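Local atomic coordinates of probable outer membrane protein (Pseudomonas aeruginosa, PDB entry 3DWO), a protein that probably carries long-chain fatty acids or other hydrophobic compounds across the outer membrane, as a beta-barrel channel of the FadL family. Residues L22-N33 with D226-A234; D375-G386 with D398-V409. All blocks are in the same frame, centred on the assembly; numbering follows the deposited sequence.

Contact 1 of 2, residues L22-N33 with D226-A234; sequences LFPNDPSAAFNN and DTLGFAYHA
Leu22 and Asn33 bring the ends of segment 22-33 up to strand 226-233, with CA-CA distances of 6.8 Å from Leu22 to Thr227 and 5.4 Å from Asn33 to Ala231, while the turn between them bows away. The near side of the strand is formed by Thr227, Gly229, Ala231 and His233. Leu22 lays CD1 on the bare backbone at Gly229, 3.4 Å from its N, and both methyls of Leu22 meet Thr227 CG2, CD1 at 4.0 Å. Further along, the imidazole of His233 turns its edge to one face of the Phe31 ring (centroids 4.8 Å apart, planes at 63°), a T-shaped pair. Phe31 is placed for this by a CG anti to its backbone N (chi1 175°). His233 NE2 also donates a weak bond to Phe31 O, 3.2 Å long and bent to 132°, so the imidazole meets both the ring and the carbonyl of one residue. Between these points Asn32 O packs on Ala231 CB at 3.2 Å, and Asn33 ND2 lies 3.2 Å from Phe230 O. The segment is probably part of an N-terminal hatch that plugs the barrel lumen, as in FadL. Phe215 of strand 201-220 packs against both rings of the aromatic pair, Val219 and Val293 of the flanking strands touch Leu22, and Phe101 of strand 93-105 meets Phe31 from the barrel wall.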
# COMPACT_ATOMS: atom_id res chain seq x y z
N LEU A 22 22.03 -2.43 3.96
CA LEU A 22 23.35 -2.92 4.35
C LEU A 22 24.55 -2.24 3.68
O LEU A 22 25.69 -2.54 4.03
CB LEU A 22 23.43 -4.43 4.16
CG LEU A 22 22.51 -5.25 5.08
CD1 LEU A 22 22.77 -6.74 4.89
CD2 LEU A 22 22.75 -4.86 6.53
N PHE A 23 24.31 -1.35 2.72
CA PHE A 23 25.41 -0.65 2.07
C PHE A 23 26.02 0.30 3.11
O PHE A 23 25.32 0.80 3.99
CB PHE A 23 24.90 0.14 0.86
CG PHE A 23 24.83 -0.67 -0.41
CD1 PHE A 23 25.91 -0.71 -1.28
CD2 PHE A 23 23.69 -1.41 -0.72
CE1 PHE A 23 25.86 -1.48 -2.45
CE2 PHE A 23 23.64 -2.18 -1.87
CZ PHE A 23 24.72 -2.22 -2.74
N PRO A 24 27.33 0.55 3.01
CA PRO A 24 28.07 1.43 3.93
C PRO A 24 27.41 2.75 4.33
O PRO A 24 27.06 3.57 3.48
CB PRO A 24 29.39 1.64 3.20
CG PRO A 24 29.62 0.30 2.56
CD PRO A 24 28.24 -0.03 2.00
N ASN A 25 27.25 2.94 5.64
CA ASN A 25 26.68 4.15 6.20
C ASN A 25 25.36 4.61 5.58
O ASN A 25 25.23 5.76 5.16
CB ASN A 25 27.70 5.29 6.13
CG ASN A 25 28.99 4.96 6.86
OD1 ASN A 25 28.98 4.60 8.04
ND2 ASN A 25 30.11 5.08 6.16
N ASP A 26 24.39 3.71 5.53
CA ASP A 26 23.07 4.01 4.97
C ASP A 26 22.11 4.25 6.13
O ASP A 26 21.67 3.31 6.79
CB ASP A 26 22.60 2.84 4.10
CG ASP A 26 21.18 3.03 3.60
OD1 ASP A 26 20.61 4.12 3.79
OD2 ASP A 26 20.64 2.08 3.00
N PRO A 27 21.76 5.52 6.38
CA PRO A 27 20.84 5.90 7.46
C PRO A 27 19.46 5.23 7.44
O PRO A 27 18.78 5.21 8.46
CB PRO A 27 20.76 7.42 7.32
CG PRO A 27 20.97 7.64 5.86
CD PRO A 27 22.10 6.69 5.56
N SER A 28 19.06 4.68 6.30
CA SER A 28 17.76 4.01 6.21
C SER A 28 17.74 2.80 7.13
O SER A 28 16.68 2.21 7.37
CB SER A 28 17.48 3.56 4.77
OG SER A 28 18.39 2.56 4.37
N ALA A 29 18.90 2.42 7.64
CA ALA A 29 19.01 1.28 8.54
C ALA A 29 18.25 1.54 9.84
O ALA A 29 17.85 0.61 10.53
CB ALA A 29 20.48 0.98 8.84
N ALA A 30 18.06 2.81 10.17
CA ALA A 30 17.35 3.18 11.39
C ALA A 30 15.99 2.48 11.48
O ALA A 30 15.46 2.25 12.57
CB ALA A 30 17.17 4.69 11.46
N PHE A 31 15.43 2.12 10.33
CA PHE A 31 14.13 1.45 10.31
C PHE A 31 14.17 0.06 9.68
O PHE A 31 13.72 -0.91 10.29
CB PHE A 31 13.10 2.31 9.55
CG PHE A 31 11.76 1.66 9.38
CD1 PHE A 31 10.93 1.43 10.47
CD2 PHE A 31 11.33 1.25 8.12
CE1 PHE A 31 9.70 0.80 10.31
CE2 PHE A 31 10.10 0.62 7.95
CZ PHE A 31 9.28 0.40 9.05
N ASN A 32 14.71 -0.03 8.48
CA ASN A 32 14.78 -1.29 7.74
C ASN A 32 15.52 -2.43 8.45
O ASN A 32 15.04 -3.57 8.47
CB ASN A 32 15.34 -1.00 6.35
CG ASN A 32 14.46 -0.02 5.58
OD1 ASN A 32 13.26 -0.24 5.43
ND2 ASN A 32 15.05 1.08 5.09
N ASN A 33 16.69 -2.15 9.01
CA ASN A 33 17.42 -3.15 9.77
C ASN A 33 18.28 -2.36 10.74
O ASN A 33 19.42 -2.01 10.45
CB ASN A 33 18.31 -4.04 8.89
CG ASN A 33 18.78 -5.30 9.63
OD1 ASN A 33 19.13 -5.24 10.81
ND2 ASN A 33 18.79 -6.43 8.93
N ASP A 226 31.66 -9.39 2.86
CA ASP A 226 30.26 -9.76 2.84
C ASP A 226 29.52 -9.30 4.09
O ASP A 226 30.01 -9.44 5.21
CB ASP A 226 30.12 -11.28 2.72
CG ASP A 226 30.83 -11.82 1.50
OD1 ASP A 226 30.44 -11.44 0.37
OD2 ASP A 226 31.78 -12.62 1.66
N THR A 227 28.34 -8.74 3.88
CA THR A 227 27.51 -8.27 4.97
C THR A 227 26.15 -8.91 4.77
O THR A 227 25.48 -8.67 3.76
CB THR A 227 27.35 -6.74 4.95
OG1 THR A 227 28.64 -6.13 5.02
CG2 THR A 227 26.52 -6.28 6.13
N LEU A 228 25.75 -9.76 5.71
CA LEU A 228 24.47 -10.43 5.64
C LEU A 228 23.55 -9.82 6.68
O LEU A 228 23.99 -9.39 7.74
CB LEU A 228 24.63 -11.92 5.93
CG LEU A 228 25.40 -12.75 4.89
CD1 LEU A 228 25.51 -14.19 5.38
CD2 LEU A 228 24.67 -12.72 3.56
N GLY A 229 22.26 -9.77 6.36
CA GLY A 229 21.32 -9.19 7.30
C GLY A 229 19.95 -9.83 7.28
O GLY A 229 19.44 -10.24 6.24
N PHE A 230 19.37 -9.93 8.47
CA PHE A 230 18.04 -10.49 8.61
C PHE A 230 17.24 -9.46 9.39
O PHE A 230 17.65 -9.02 10.47
CB PHE A 230 18.06 -11.80 9.39
CG PHE A 230 16.71 -12.41 9.54
CD1 PHE A 230 16.09 -13.03 8.46
CD2 PHE A 230 16.01 -12.31 10.74
CE1 PHE A 230 14.80 -13.54 8.57
CE2 PHE A 230 14.72 -12.82 10.86
CZ PHE A 230 14.11 -13.43 9.77
N ALA A 231 16.10 -9.07 8.84
CA ALA A 231 15.25 -8.09 9.49
C ALA A 231 13.82 -8.60 9.58
O ALA A 231 13.31 -9.23 8.65
CB ALA A 231 15.29 -6.77 8.72
N TYR A 232 13.18 -8.33 10.71
CA TYR A 232 11.81 -8.75 10.89
C TYR A 232 10.95 -7.61 11.41
O TYR A 232 11.29 -6.96 12.41
CB TYR A 232 11.72 -9.92 11.86
CG TYR A 232 10.31 -10.43 12.03
CD1 TYR A 232 9.70 -11.20 11.04
CD2 TYR A 232 9.56 -10.10 13.16
CE1 TYR A 232 8.38 -11.63 11.16
CE2 TYR A 232 8.24 -10.53 13.29
CZ TYR A 232 7.66 -11.30 12.29
OH TYR A 232 6.36 -11.72 12.41
N HIS A 233 9.84 -7.37 10.72
CA HIS A 233 8.89 -6.34 11.11
C HIS A 233 7.60 -7.07 11.46
O HIS A 233 6.99 -7.71 10.60
CB HIS A 233 8.66 -5.34 9.97
CG HIS A 233 9.78 -4.37 9.79
ND1 HIS A 233 11.02 -4.74 9.31
CD2 HIS A 233 9.87 -3.05 10.07
CE1 HIS A 233 11.83 -3.70 9.30
NE2 HIS A 233 11.15 -2.65 9.75
N ALA A 234 7.20 -7.00 12.72
CA ALA A 234 6.00 -7.68 13.17
C ALA A 234 4.75 -7.01 12.63
O ALA A 234 4.76 -5.83 12.29
CB ALA A 234 5.96 -7.73 14.70

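Contact 2 of 2, residues D375-G386 with D398-V409; sequences DGDRYFASLGAG and DAAYSRQFVKEV. With C8E ((hydroxyethyloxy)tri(ethyloxy)octane), chain F; C8E ((hydroxyethyloxy)tri(ethyloxy)octane), chain E.
Tyr379 and Phe405 form one of four hydrogen-bonded antiparallel pairs between strands 378-386 and 398-406, whose axes approach to 4.6 Å with N-to-C directions at 160°; Ala381-Arg403, Leu383-Tyr401 and Ala385-Ala399 follow, each with two backbone bonds. Lys407 N to Asp377 O extends the series beyond the strand ends. Among polar side chains, Ser382 OG and Ser402 OG share a 2.9 Å hydrogen bond, and Ser382 OG has a weak second link to Trp13 O. Arg378 grips Asp375 side-on, NE and NH2 both reaching OD2, with NH2 at 2.9 Å; Thr362 holds the other carboxylate oxygen.

The two strands are a beta hairpin in the barrel wall. Phe380, Ser382, Ser402 and Gln404 point to the face that meets helix 10-14, hence the lumen, whereas Tyr379, Leu383 and Phe405 point outward.

Apolar packing differs on the two faces. Inside, Gln404, with CG anti to its carbonyl carbon (chi1 -62°), sets that atom over the centre of the Phe380 ring, a CH-pi contact 3.7 Å from the centroid and 11° off the normal. Beside it Arg378 CG lies along Val406 CG2 at 3.7 Å. Outside, the Phe405 ring is sandwiched between Arg403 CG and detergent carbon C2 of chain F.

Detergent binds both faces: C13 of chain E lies 3.4 Å from Gln404 CG, and C10 of chain F lies 3.3 Å from Tyr379 CE2.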
# COMPACT_ATOMS: atom_id res chain seq x y z
N ASP A 375 -3.75 -4.91 -8.72
CA ASP A 375 -2.37 -5.10 -9.17
C ASP A 375 -1.99 -6.55 -9.48
O ASP A 375 -2.76 -7.48 -9.24
CB ASP A 375 -1.37 -4.48 -8.17
CG ASP A 375 -1.06 -5.38 -7.01
OD1 ASP A 375 -2.01 -6.01 -6.48
OD2 ASP A 375 0.12 -5.45 -6.61
N GLY A 376 -0.80 -6.70 -10.05
CA GLY A 376 -0.30 -8.01 -10.41
C GLY A 376 1.19 -8.00 -10.14
O GLY A 376 1.72 -6.99 -9.64
N ASP A 377 1.87 -9.10 -10.44
CA ASP A 377 3.30 -9.17 -10.21
C ASP A 377 3.97 -7.99 -10.92
O ASP A 377 3.52 -7.58 -11.99
CB ASP A 377 3.85 -10.49 -10.74
CG ASP A 377 3.32 -11.69 -9.99
OD1 ASP A 377 2.82 -11.51 -8.85
OD2 ASP A 377 3.41 -12.82 -10.51
N ARG A 378 5.02 -7.43 -10.32
CA ARG A 378 5.71 -6.30 -10.94
C ARG A 378 7.19 -6.57 -11.15
O ARG A 378 7.81 -7.35 -10.42
CB ARG A 378 5.63 -5.03 -10.08
CG ARG A 378 4.26 -4.63 -9.56
CD ARG A 378 3.94 -5.33 -8.26
NE ARG A 378 2.80 -4.71 -7.58
CZ ARG A 378 2.87 -3.54 -6.95
NH1 ARG A 378 4.01 -2.87 -6.89
NH2 ARG A 378 1.78 -3.04 -6.37
N TYR A 379 7.75 -5.92 -12.16
CA TYR A 379 9.17 -6.00 -12.43
C TYR A 379 9.63 -4.56 -12.19
O TYR A 379 9.04 -3.62 -12.73
CB TYR A 379 9.46 -6.39 -13.88
CG TYR A 379 9.64 -7.87 -14.12
CD1 TYR A 379 10.30 -8.68 -13.20
CD2 TYR A 379 9.17 -8.45 -15.30
CE1 TYR A 379 10.50 -10.03 -13.45
CE2 TYR A 379 9.36 -9.80 -15.56
CZ TYR A 379 10.03 -10.59 -14.63
OH TYR A 379 10.21 -11.93 -14.89
N PHE A 380 10.66 -4.38 -11.38
CA PHE A 380 11.18 -3.05 -11.10
C PHE A 380 12.53 -2.85 -11.79
O PHE A 380 13.40 -3.72 -11.72
CB PHE A 380 11.51 -2.71 -9.62
CG PHE A 380 10.38 -2.49 -8.76
CD1 PHE A 380 10.35 -1.37 -7.93
CD2 PHE A 380 9.36 -3.43 -8.66
CE1 PHE A 380 9.32 -1.19 -7.00
CE2 PHE A 380 8.32 -3.26 -7.74
CZ PHE A 380 8.30 -2.14 -6.91
N ALA A 381 12.68 -1.72 -12.47
CA ALA A 381 13.92 -1.38 -13.16
C ALA A 381 14.34 0.00 -12.67
O ALA A 381 13.61 0.98 -12.87
CB ALA A 381 13.70 -1.36 -14.68
N SER A 382 15.50 0.09 -12.03
CA SER A 382 15.97 1.37 -11.49
C SER A 382 17.37 1.80 -11.92
O SER A 382 18.24 0.97 -12.19
CB SER A 382 15.96 1.32 -9.95
OG SER A 382 14.71 0.92 -9.43
N LEU A 383 17.56 3.12 -11.96
CA LEU A 383 18.83 3.74 -12.29
C LEU A 383 19.03 4.84 -11.25
O LEU A 383 18.08 5.53 -10.89
CB LEU A 383 18.78 4.37 -13.69
CG LEU A 383 18.69 3.41 -14.88
CD1 LEU A 383 18.61 4.23 -16.16
CD2 LEU A 383 19.91 2.49 -14.91
N GLY A 384 20.27 5.01 -10.78
CA GLY A 384 20.53 6.04 -9.79
C GLY A 384 21.92 6.64 -9.86
O GLY A 384 22.83 6.07 -10.47
N ALA A 385 22.09 7.80 -9.23
CA ALA A 385 23.38 8.47 -9.21
C ALA A 385 23.54 9.25 -7.91
O ALA A 385 22.56 9.71 -7.33
CB ALA A 385 23.51 9.41 -10.40
N GLY A 386 24.78 9.38 -7.45
CA GLY A 386 25.05 10.10 -6.22
C GLY A 386 26.25 11.03 -6.37
O GLY A 386 27.22 10.70 -7.04
N ASP A 398 21.50 12.70 -4.07
CA ASP A 398 21.24 11.50 -4.84
C ASP A 398 19.97 11.63 -5.65
O ASP A 398 19.02 12.31 -5.25
CB ASP A 398 21.13 10.28 -3.93
CG ASP A 398 22.47 9.85 -3.39
OD1 ASP A 398 22.55 8.78 -2.75
OD2 ASP A 398 23.46 10.58 -3.60
N ALA A 399 19.96 10.98 -6.81
CA ALA A 399 18.81 11.00 -7.70
C ALA A 399 18.53 9.57 -8.13
O ALA A 399 19.42 8.72 -8.14
CB ALA A 399 19.11 11.85 -8.91
N ALA A 400 17.28 9.30 -8.49
CA ALA A 400 16.91 7.97 -8.92
C ALA A 400 15.63 8.01 -9.74
O ALA A 400 14.80 8.90 -9.57
CB ALA A 400 16.72 7.05 -7.70
N TYR A 401 15.51 7.04 -10.64
CA TYR A 401 14.34 6.89 -11.47
C TYR A 401 14.03 5.42 -11.42
O TYR A 401 14.94 4.59 -11.53
CB TYR A 401 14.59 7.28 -12.93
CG TYR A 401 13.40 6.99 -13.81
CD1 TYR A 401 12.20 7.70 -13.65
CD2 TYR A 401 13.43 5.96 -14.75
CE1 TYR A 401 11.07 7.40 -14.42
CE2 TYR A 401 12.30 5.65 -15.51
CZ TYR A 401 11.13 6.37 -15.34
OH TYR A 401 10.02 6.06 -16.10
N SER A 402 12.77 5.08 -11.26
CA SER A 402 12.38 3.68 -11.19
C SER A 402 11.07 3.45 -11.94
O SER A 402 10.10 4.17 -11.74
CB SER A 402 12.25 3.24 -9.74
OG SER A 402 11.95 1.87 -9.66
N ARG A 403 11.08 2.46 -12.81
CA ARG A 403 9.90 2.12 -13.58
C ARG A 403 9.39 0.77 -13.09
O ARG A 403 10.17 -0.15 -12.87
CB ARG A 403 10.23 2.05 -15.08
CG ARG A 403 9.15 1.40 -15.92
CD ARG A 403 7.81 2.12 -15.79
NE ARG A 403 6.68 1.32 -16.27
CZ ARG A 403 6.49 0.97 -17.54
NH1 ARG A 403 7.36 1.35 -18.47
NH2 ARG A 403 5.45 0.23 -17.88
N GLN A 404 8.08 0.66 -12.91
CA GLN A 404 7.48 -0.58 -12.46
C GLN A 404 6.57 -1.11 -13.56
O GLN A 404 5.58 -0.47 -13.92
CB GLN A 404 6.67 -0.37 -11.18
CG GLN A 404 7.47 0.12 -9.97
CD GLN A 404 7.81 1.60 -10.04
OE1 GLN A 404 6.94 2.44 -10.29
NE2 GLN A 404 9.08 1.93 -9.81
N PHE A 405 6.92 -2.28 -14.09
CA PHE A 405 6.13 -2.91 -15.12
C PHE A 405 5.22 -3.92 -14.43
O PHE A 405 5.69 -4.91 -13.87
CB PHE A 405 7.01 -3.65 -16.13
CG PHE A 405 8.05 -2.77 -16.79
CD1 PHE A 405 9.29 -2.58 -16.19
CD2 PHE A 405 7.77 -2.14 -18.00
CE1 PHE A 405 10.25 -1.76 -16.80
CE2 PHE A 405 8.72 -1.32 -18.61
CZ PHE A 405 9.97 -1.13 -18.01
N VAL A 406 3.92 -3.65 -14.46
CA VAL A 406 2.93 -4.51 -13.83
C VAL A 406 2.25 -5.33 -14.90
O VAL A 406 1.86 -4.80 -15.93
CB VAL A 406 1.86 -3.68 -13.09
CG1 VAL A 406 0.94 -4.59 -12.29
CG2 VAL A 406 2.54 -2.66 -12.18
N LYS A 407 2.10 -6.63 -14.67
CA LYS A 407 1.45 -7.45 -15.67
C LYS A 407 -0.05 -7.17 -15.68
O LYS A 407 -0.64 -6.83 -14.66
CB LYS A 407 1.68 -8.94 -15.40
CG LYS A 407 1.06 -9.46 -14.13
CD LYS A 407 0.57 -10.90 -14.29
CE LYS A 407 1.70 -11.84 -14.72
NZ LYS A 407 1.20 -13.23 -14.92
N GLU A 408 -0.65 -7.28 -16.86
CA GLU A 408 -2.07 -7.06 -17.02
C GLU A 408 -2.78 -8.20 -16.29
O GLU A 408 -2.46 -9.38 -16.50
CB GLU A 408 -2.41 -7.08 -18.51
CG GLU A 408 -3.87 -6.87 -18.84
CD GLU A 408 -4.12 -6.88 -20.33
OE1 GLU A 408 -3.60 -5.97 -21.02
OE2 GLU A 408 -4.81 -7.79 -20.81
N VAL A 409 -3.72 -7.86 -15.42
CA VAL A 409 -4.44 -8.88 -14.66
C VAL A 409 -5.93 -8.87 -14.90
O VAL A 409 -6.51 -7.85 -15.28
CB VAL A 409 -4.22 -8.72 -13.14
CG1 VAL A 409 -2.85 -9.26 -12.75
CG2 VAL A 409 -4.34 -7.24 -12.75
C2 C8E F . 9.54 -5.51 -18.94
C3 C8E F . 8.84 -6.71 -19.40
C4 C8E F . 7.41 -6.47 -19.25
C5 C8E F . 6.79 -7.64 -18.55
C6 C8E F . 5.60 -7.24 -17.79
C7 C8E F . 6.13 -7.24 -16.43
C8 C8E F . 5.18 -7.90 -15.49
O9 C8E F . 5.51 -8.81 -14.45
C10 C8E F . 6.16 -10.02 -14.78
C11 C8E F . 6.40 -10.75 -13.49
C1 C8E E . -1.36 9.09 -0.84
C2 C8E E . -1.35 7.90 -1.68
C3 C8E E . -0.39 6.88 -1.27
C4 C8E E . 0.79 7.04 -2.10
C5 C8E E . 1.24 5.71 -2.55
C6 C8E E . 2.62 5.77 -2.98
C7 C8E E . 2.75 4.47 -3.60
C8 C8E E . 3.48 4.64 -4.86
O9 C8E E . 4.19 3.65 -5.58
C10 C8E E . 5.28 2.99 -4.97
C11 C8E E . 5.76 2.03 -6.02
O12 C8E E . 4.70 1.15 -6.43
C13 C8E E . 4.95 0.42 -7.67
C14 C8E E . 3.87 -0.05 -8.70
O15 C8E E . 2.79 0.68 -9.35
C16 C8E E . 1.58 0.61 -8.57
C17 C8E E . 0.66 -0.58 -8.91
O18 C8E E . -0.58 -0.44 -9.62
C19 C8E E . -1.71 -0.23 -8.72
C20 C8E E . -2.88 -1.26 -8.53
O21 C8E E . -2.91 -2.04 -7.33

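How the contacts relate
Contact 1 closes along the chain before contact 2 opens, and the two do not touch: their centres are 21 Å apart and their nearest atoms about 8 Å. They are different kinds of join in one barrel, since contact 1 sets a luminal N-terminal segment against a wall strand, whereas contact 2 pairs two wall strands. The N-terminal region also relates them, because Thr7 and Asn9 bond to segment 22-33 while Trp13 packs on Phe380 and Ser402 of the hairpin. Detergent lies near both: one molecule is close to the Phe230 side chain, and contact 2 has detergent on both faces, including a further molecule by Leu383, consistent with hydrophobic surroundings outside and a lumen that accepts amphiphiles.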